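PDB 3GPK: PpiC-type peptidyl-prolyl cis-trans isomerase from Novosphingobium aromaticivorans, which probably catalyses the cis-trans isomerisation of peptide bonds preceding proline, through a parvulin-type (PpiC) rotamase domain, the part of a longer protein held in this chain. Local coordinates for residues P88-R92 with G93-I97; L15-E19 with E20-Q24; A74-A77 with A78-P82. All coordinates share one frame; numbering follows the deposited sequence.

Coming from the N terminus, contact 2 is met first: residues 15-24 carry strand 7-16 round a turn into helix 22-37. Contact 3 lies at the end of helix 71-79, where the chain uncoils towards strand 85-91. Contact 1 then closes the tight hairpin between strands 85-91 and 94-104. The three follow in series, none nested in another or crossing it. Space brings contacts 1 and 2 together: Lys22 NZ makes a 2.7 Å salt bridge to Glu90 OE2, and strands 7-16 and 94-104 are sheet neighbours. Contact 3 reaches contact 1 through Thr76 packing on Val89, but stays about 13 Å from contact 2 between nearest atoms.

Contact 1. Residues P88-R92 with G93-I97; sequences PVEIR and GGFSI. With SO4 (sulfate ion), chain C.
The carbonyl oxygen of Ser96 is approached by two residues of the facing strand. Val89 N gives it a hydrogen bond of 2.8 Å, and Pro88 CA adds a CA-H...O contact at 3.4 Å. Ser96 N returns a bond to Val89 O, which makes Val89 and Ser96 a hydrogen-bonded antiparallel pair. Two residues nearer the turn, Ile91 N meets Gly94 O at 2.9 Å, while the return bond from Gly94 N to Ile91 O is longer at 3.2 Å. This is a beta hairpin with a two-residue type I turn, Arg92-Gly93, joining the last two strands of the parvulin sheet; the backbone angles of Gly94 would jam a side chain against the carbonyl before it. Glu90 and Phe95 form the non-hydrogen-bonded pair between. Phe95 CG stands beside its own backbone N (chi1 -65°), which carries CE1 to 3.4 Å from Glu90 CB. Glu90 CB and Pro88 CB approach the ring obliquely, while Phe26 meets it edge-to-face. Replacing Phe95 by an alanine would probably leave Glu90 CB without the ring it lies against and Phe26 without its edge-to-face partner. The Glu90 carboxylate goes instead to Lys22. On the other face, Ile91 CD1 sits 3.7 Å from Ser96 OG, whose hydrogen bond goes to Glu12. From the turn itself, Arg92 extends away and its NH2 holds a sulfate, probably from the crystallisation liquor, at the guanidinium edge: 3.0 Å to O2, with a weak bond to O4. Thr71 OG1 binds the same ion.

Contact 2. Residues L15-E19 with E20-Q24; sequences LAATE and ENKPQ
Glu20 reaches back to Thr18 through a water. Bent at its second torsion (chi2 62°), its chain brings OE1 to 2.7 Å from that water, which donates to the carboxylate and also lies 3.0 Å from Thr18 OG1. Asn21 comes next, its side chain beside that of Thr18 and pointing the same way. Its backbone N bonds weakly to Thr18 O. The Thr18 hydroxyl is placed between that residue's backbone N and carbonyl carbon (chi1 56°), which puts OG1 within 3.4 Å of Asn21 N, a second weak bond. Another water accepts from both Thr18 N and Asn21 ND2, each at 3.0 Å, bridging the two residues. This turn is the link between the first strand of the parvulin fold, 7-16, and its long helix 22-37. Lys22 is where the helix is under way, and its N makes a weak bond to Glu19 O. Its side chain runs extended beyond CG, with CG resting 3.9 Å from the methyl CB of Ala17. Glu19 lies alongside, folded at chi2, and receives Lys22 NZ at OE2 in a 2.9 Å salt bridge on the syn lone pair. NZ has its stronger salt bridge with Glu90 and also hydrogen-bonds Ile91 O and Arg92 O, so the lysine nitrogen is buried among carboxylates and carbonyls that would help hold its positive charge. Pro23 has no N-H to give Glu19 O; its CD lies 3.8 Å from that oxygen.

Contact 3. Residues A74-A77 with A78-P82; sequences ATTA and ASMGP
Backbone hydrogen bonds join Ala74 to Ala78 and then change from alpha-helical to 3-10 spacing as helix 71-79 runs out. Ala78 N still makes the regular alpha-helical bond to Ala74 O, 3.0 Å long. One residue on, the spacing shortens to three residues: Ser79 N meets Thr76 O, and Met80 N meets Ala77 O, both at 3.2 Å. Both donors stand well above the acceptor's carbonyl plane. Thr76 O takes a further, weak bond from Met80 N. A water lies near the same end, 2.8 Å from Ala77 O and 2.6 Å from Met80 O, although it has more acceptors around it than protons to give. The hydroxyls of the two threonines turn back up the helix, Thr75 OG1 to Thr71 O and Thr76 OG1 to Glu72 O.

Van der Waals contact is carried by Met80, present as selenomethionine. Its CG sits beside its own backbone N (chi1 -66°), which lays that methylene 3.2 Å from Thr76 O and the selenium 3.8 Å from Ala77 CA. Past the bend at chi3 the side chain heads for the sheet, where it makes apolar contacts with Ala86, Leu98 and Leu100. Ala77 and Ala78 rest on Leu66. In this parvulin domain helix 71-79 meets strand 85-91 through Thr76, which covers Ala86, and Met80 just beyond it reaches strands 85-91 and 94-104. The chemistry implies that the late carbonyls keep partners at the narrower spacing, but with donors well out of the carbonyl plane, in bonds probably weaker than those upstream, and that Met80 then turns its side chain into the apolar sheet surface.

Contact 1. Residues P88-R92 with G93-I97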
# COMPACT_ATOMS: atom_id res chain seq x y z
N PRO A 88 2.85 6.87 5.52
CA PRO A 88 3.87 6.17 4.75
C PRO A 88 4.74 5.23 5.57
O PRO A 88 5.10 5.53 6.72
CB PRO A 88 4.68 7.30 4.11
CG PRO A 88 4.44 8.46 5.00
CD PRO A 88 3.03 8.33 5.46
N VAL A 89 5.05 4.08 4.99
CA VAL A 89 5.88 3.07 5.64
C VAL A 89 7.22 3.02 4.93
O VAL A 89 7.28 2.81 3.72
CB VAL A 89 5.23 1.67 5.55
CG1 VAL A 89 6.12 0.64 6.23
CG2 VAL A 89 3.85 1.69 6.20
N GLU A 90 8.31 3.19 5.69
CA GLU A 90 9.63 3.13 5.08
C GLU A 90 10.03 1.72 4.69
O GLU A 90 9.78 0.77 5.44
CB GLU A 90 10.71 3.69 6.02
CG GLU A 90 12.11 3.58 5.42
CD GLU A 90 13.21 4.13 6.32
OE1 GLU A 90 12.97 4.34 7.52
OE2 GLU A 90 14.33 4.33 5.80
N ILE A 91 10.62 1.58 3.51
CA ILE A 91 11.13 0.30 3.04
C ILE A 91 12.51 0.63 2.50
O ILE A 91 12.87 1.79 2.40
CB ILE A 91 10.25 -0.36 1.95
CG1 ILE A 91 10.09 0.57 0.75
CG2 ILE A 91 8.91 -0.75 2.54
CD1 ILE A 91 9.34 -0.06 -0.40
N ARG A 92 13.30 -0.38 2.15
CA ARG A 92 14.65 -0.10 1.68
C ARG A 92 14.78 0.98 0.61
O ARG A 92 15.60 1.88 0.73
CB ARG A 92 15.33 -1.38 1.20
CG ARG A 92 15.51 -2.43 2.28
CD ARG A 92 16.43 -3.54 1.81
NE ARG A 92 16.65 -4.54 2.85
CZ ARG A 92 15.70 -5.37 3.29
NH1 ARG A 92 14.48 -5.31 2.78
NH2 ARG A 92 15.99 -6.25 4.24
N GLY A 93 13.95 0.90 -0.43
CA GLY A 93 14.05 1.85 -1.52
C GLY A 93 13.21 3.12 -1.48
O GLY A 93 13.21 3.89 -2.44
N GLY A 94 12.51 3.35 -0.37
CA GLY A 94 11.69 4.55 -0.27
C GLY A 94 10.56 4.40 0.73
O GLY A 94 10.76 3.90 1.83
N PHE A 95 9.36 4.83 0.33
CA PHE A 95 8.18 4.77 1.19
C PHE A 95 6.96 4.28 0.43
O PHE A 95 6.81 4.56 -0.75
CB PHE A 95 7.85 6.15 1.76
CG PHE A 95 8.89 6.70 2.67
CD1 PHE A 95 8.91 6.34 4.02
CD2 PHE A 95 9.88 7.55 2.19
CE1 PHE A 95 9.90 6.83 4.88
CE2 PHE A 95 10.87 8.05 3.04
CZ PHE A 95 10.87 7.68 4.39
N SER A 96 6.09 3.56 1.13
CA SER A 96 4.87 3.07 0.52
C SER A 96 3.66 3.44 1.36
O SER A 96 3.75 3.54 2.59
CB SER A 96 4.89 1.54 0.37
OG SER A 96 5.82 1.14 -0.60
N ILE A 97 2.55 3.69 0.68
CA ILE A 97 1.28 3.99 1.31
C ILE A 97 0.42 2.79 0.92
O ILE A 97 0.37 2.41 -0.25
CB ILE A 97 0.63 5.27 0.74
CG1 ILE A 97 1.55 6.47 0.98
CG2 ILE A 97 -0.73 5.51 1.40
CD1 ILE A 97 1.08 7.75 0.27
S SO4 C . 14.27 -8.84 5.95
O1 SO4 C . 14.57 -10.27 5.74
O2 SO4 C . 13.79 -8.26 4.68
O3 SO4 C . 13.23 -8.71 6.98
O4 SO4 C . 15.49 -8.12 6.38

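Contact 2. Residues L15-E19 with E20-Q24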
# COMPACT_ATOMS: atom_id res chain seq x y z
N LEU A 15 6.94 5.56 -3.39
CA LEU A 15 7.74 6.72 -3.73
C LEU A 15 9.19 6.36 -3.41
O LEU A 15 9.54 6.13 -2.25
CB LEU A 15 7.33 7.94 -2.91
CG LEU A 15 5.89 8.45 -3.04
CD1 LEU A 15 5.80 9.81 -2.37
CD2 LEU A 15 5.48 8.57 -4.50
N ALA A 16 10.01 6.29 -4.45
CA ALA A 16 11.41 5.93 -4.28
C ALA A 16 12.22 7.07 -3.68
O ALA A 16 11.95 8.24 -3.94
CB ALA A 16 12.01 5.52 -5.62
N ALA A 17 13.22 6.72 -2.87
CA ALA A 17 14.06 7.74 -2.26
C ALA A 17 15.37 7.17 -1.77
O ALA A 17 15.40 6.12 -1.14
CB ALA A 17 13.32 8.42 -1.11
N THR A 18 16.45 7.88 -2.06
CA THR A 18 17.76 7.47 -1.59
C THR A 18 17.73 7.84 -0.11
O THR A 18 16.89 8.63 0.31
CB THR A 18 18.88 8.23 -2.30
OG1 THR A 18 18.69 9.64 -2.13
CG2 THR A 18 18.89 7.90 -3.79
N GLU A 19 18.64 7.29 0.68
CA GLU A 19 18.64 7.60 2.10
C GLU A 19 18.71 9.10 2.33
O GLU A 19 18.05 9.62 3.23
CB GLU A 19 19.80 6.90 2.81
CG GLU A 19 19.73 5.38 2.74
CD GLU A 19 18.42 4.83 3.28
OE1 GLU A 19 18.17 4.94 4.50
OE2 GLU A 19 17.63 4.27 2.49
N GLU A 20 19.48 9.79 1.51
CA GLU A 20 19.64 11.24 1.63
C GLU A 20 18.35 12.01 1.38
O GLU A 20 18.10 13.04 2.00
CB GLU A 20 20.71 11.73 0.64
CG GLU A 20 22.11 11.22 0.91
CD GLU A 20 22.23 9.71 0.80
OE1 GLU A 20 21.88 9.15 -0.26
OE2 GLU A 20 22.69 9.08 1.78
N ASN A 21 17.53 11.50 0.46
CA ASN A 21 16.27 12.16 0.12
C ASN A 21 15.06 11.63 0.87
O ASN A 21 13.96 12.16 0.70
CB ASN A 21 16.00 12.02 -1.38
CG ASN A 21 16.95 12.84 -2.22
OD1 ASN A 21 17.16 14.03 -1.96
ND2 ASN A 21 17.52 12.23 -3.25
N LYS A 22 15.25 10.62 1.71
CA LYS A 22 14.10 10.06 2.42
C LYS A 22 13.26 11.03 3.24
O LYS A 22 12.03 11.03 3.14
CB LYS A 22 14.53 8.85 3.26
CG LYS A 22 14.47 7.54 2.47
CD LYS A 22 14.82 6.30 3.29
CE LYS A 22 14.55 5.02 2.50
NZ LYS A 22 14.87 3.78 3.26
N PRO A 23 13.89 11.89 4.06
CA PRO A 23 13.04 12.80 4.82
C PRO A 23 12.13 13.65 3.92
O PRO A 23 10.97 13.88 4.25
CB PRO A 23 14.04 13.62 5.62
CG PRO A 23 15.14 12.62 5.88
CD PRO A 23 15.29 11.95 4.52
N GLN A 24 12.67 14.11 2.80
CA GLN A 24 11.90 14.93 1.87
C GLN A 24 10.79 14.11 1.20
O GLN A 24 9.66 14.58 1.08
CB GLN A 24 12.80 15.52 0.78
CG GLN A 24 12.02 16.23 -0.35
CD GLN A 24 11.38 17.53 0.10
OE1 GLN A 24 12.07 18.51 0.37
NE2 GLN A 24 10.04 17.55 0.18
O HOH W 1 15.96 9.89 -4.24
O HOH W 2 21.43 10.86 -2.26

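Contact 3. Residues A74-A77 with A78-P82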
# COMPACT_ATOMS: atom_id res chain seq x y z
N ALA A 74 4.56 -6.09 5.08
CA ALA A 74 3.85 -7.29 5.51
C ALA A 74 3.36 -7.13 6.95
O ALA A 74 2.21 -7.44 7.27
CB ALA A 74 4.77 -8.50 5.41
N THR A 75 4.24 -6.65 7.82
CA THR A 75 3.88 -6.47 9.22
C THR A 75 2.85 -5.34 9.39
O THR A 75 2.06 -5.37 10.33
CB THR A 75 5.13 -6.20 10.09
OG1 THR A 75 5.84 -5.06 9.60
CG2 THR A 75 6.05 -7.41 10.08
N THR A 76 2.85 -4.37 8.48
CA THR A 76 1.88 -3.28 8.55
C THR A 76 0.51 -3.78 8.11
O THR A 76 -0.51 -3.52 8.76
CB THR A 76 2.27 -2.09 7.62
OG1 THR A 76 3.47 -1.46 8.10
CG2 THR A 76 1.15 -1.06 7.58
N ALA A 77 0.50 -4.50 6.99
CA ALA A 77 -0.72 -5.05 6.42
C ALA A 77 -1.41 -6.03 7.37
O ALA A 77 -2.64 -6.09 7.43
CB ALA A 77 -0.41 -5.75 5.09
N ALA A 78 -0.61 -6.80 8.11
CA ALA A 78 -1.16 -7.78 9.03
C ALA A 78 -2.02 -7.17 10.13
O ALA A 78 -2.93 -7.82 10.64
CB ALA A 78 -0.03 -8.61 9.65
N SER A 79 -1.74 -5.92 10.50
CA SER A 79 -2.48 -5.24 11.56
C SER A 79 -3.57 -4.29 11.06
O SER A 79 -4.36 -3.78 11.85
CB SER A 79 -1.53 -4.44 12.45
OG SER A 79 -0.60 -5.29 13.10
N MSE A 80 -3.63 -4.07 9.75
CA MSE A 80 -4.63 -3.16 9.19
C MSE A 80 -6.06 -3.67 9.20
O MSE A 80 -6.30 -4.87 9.07
CB MSE A 80 -4.28 -2.82 7.74
CG MSE A 80 -3.02 -2.03 7.55
SE MSE A 80 -2.68 -1.87 5.67
CE MSE A 80 -3.96 -0.47 5.24
N GLY A 81 -7.00 -2.75 9.36
CA GLY A 81 -8.40 -3.10 9.34
C GLY A 81 -8.87 -2.88 7.91
O GLY A 81 -8.28 -2.06 7.21
N PRO A 82 -9.91 -3.58 7.44
CA PRO A 82 -10.37 -3.40 6.07
C PRO A 82 -10.80 -1.97 5.73
O PRO A 82 -11.41 -1.28 6.56
CB PRO A 82 -11.52 -4.40 5.96
CG PRO A 82 -12.08 -4.41 7.34
CD PRO A 82 -10.84 -4.45 8.20
O HOH W 3 -5.10 -7.02 8.25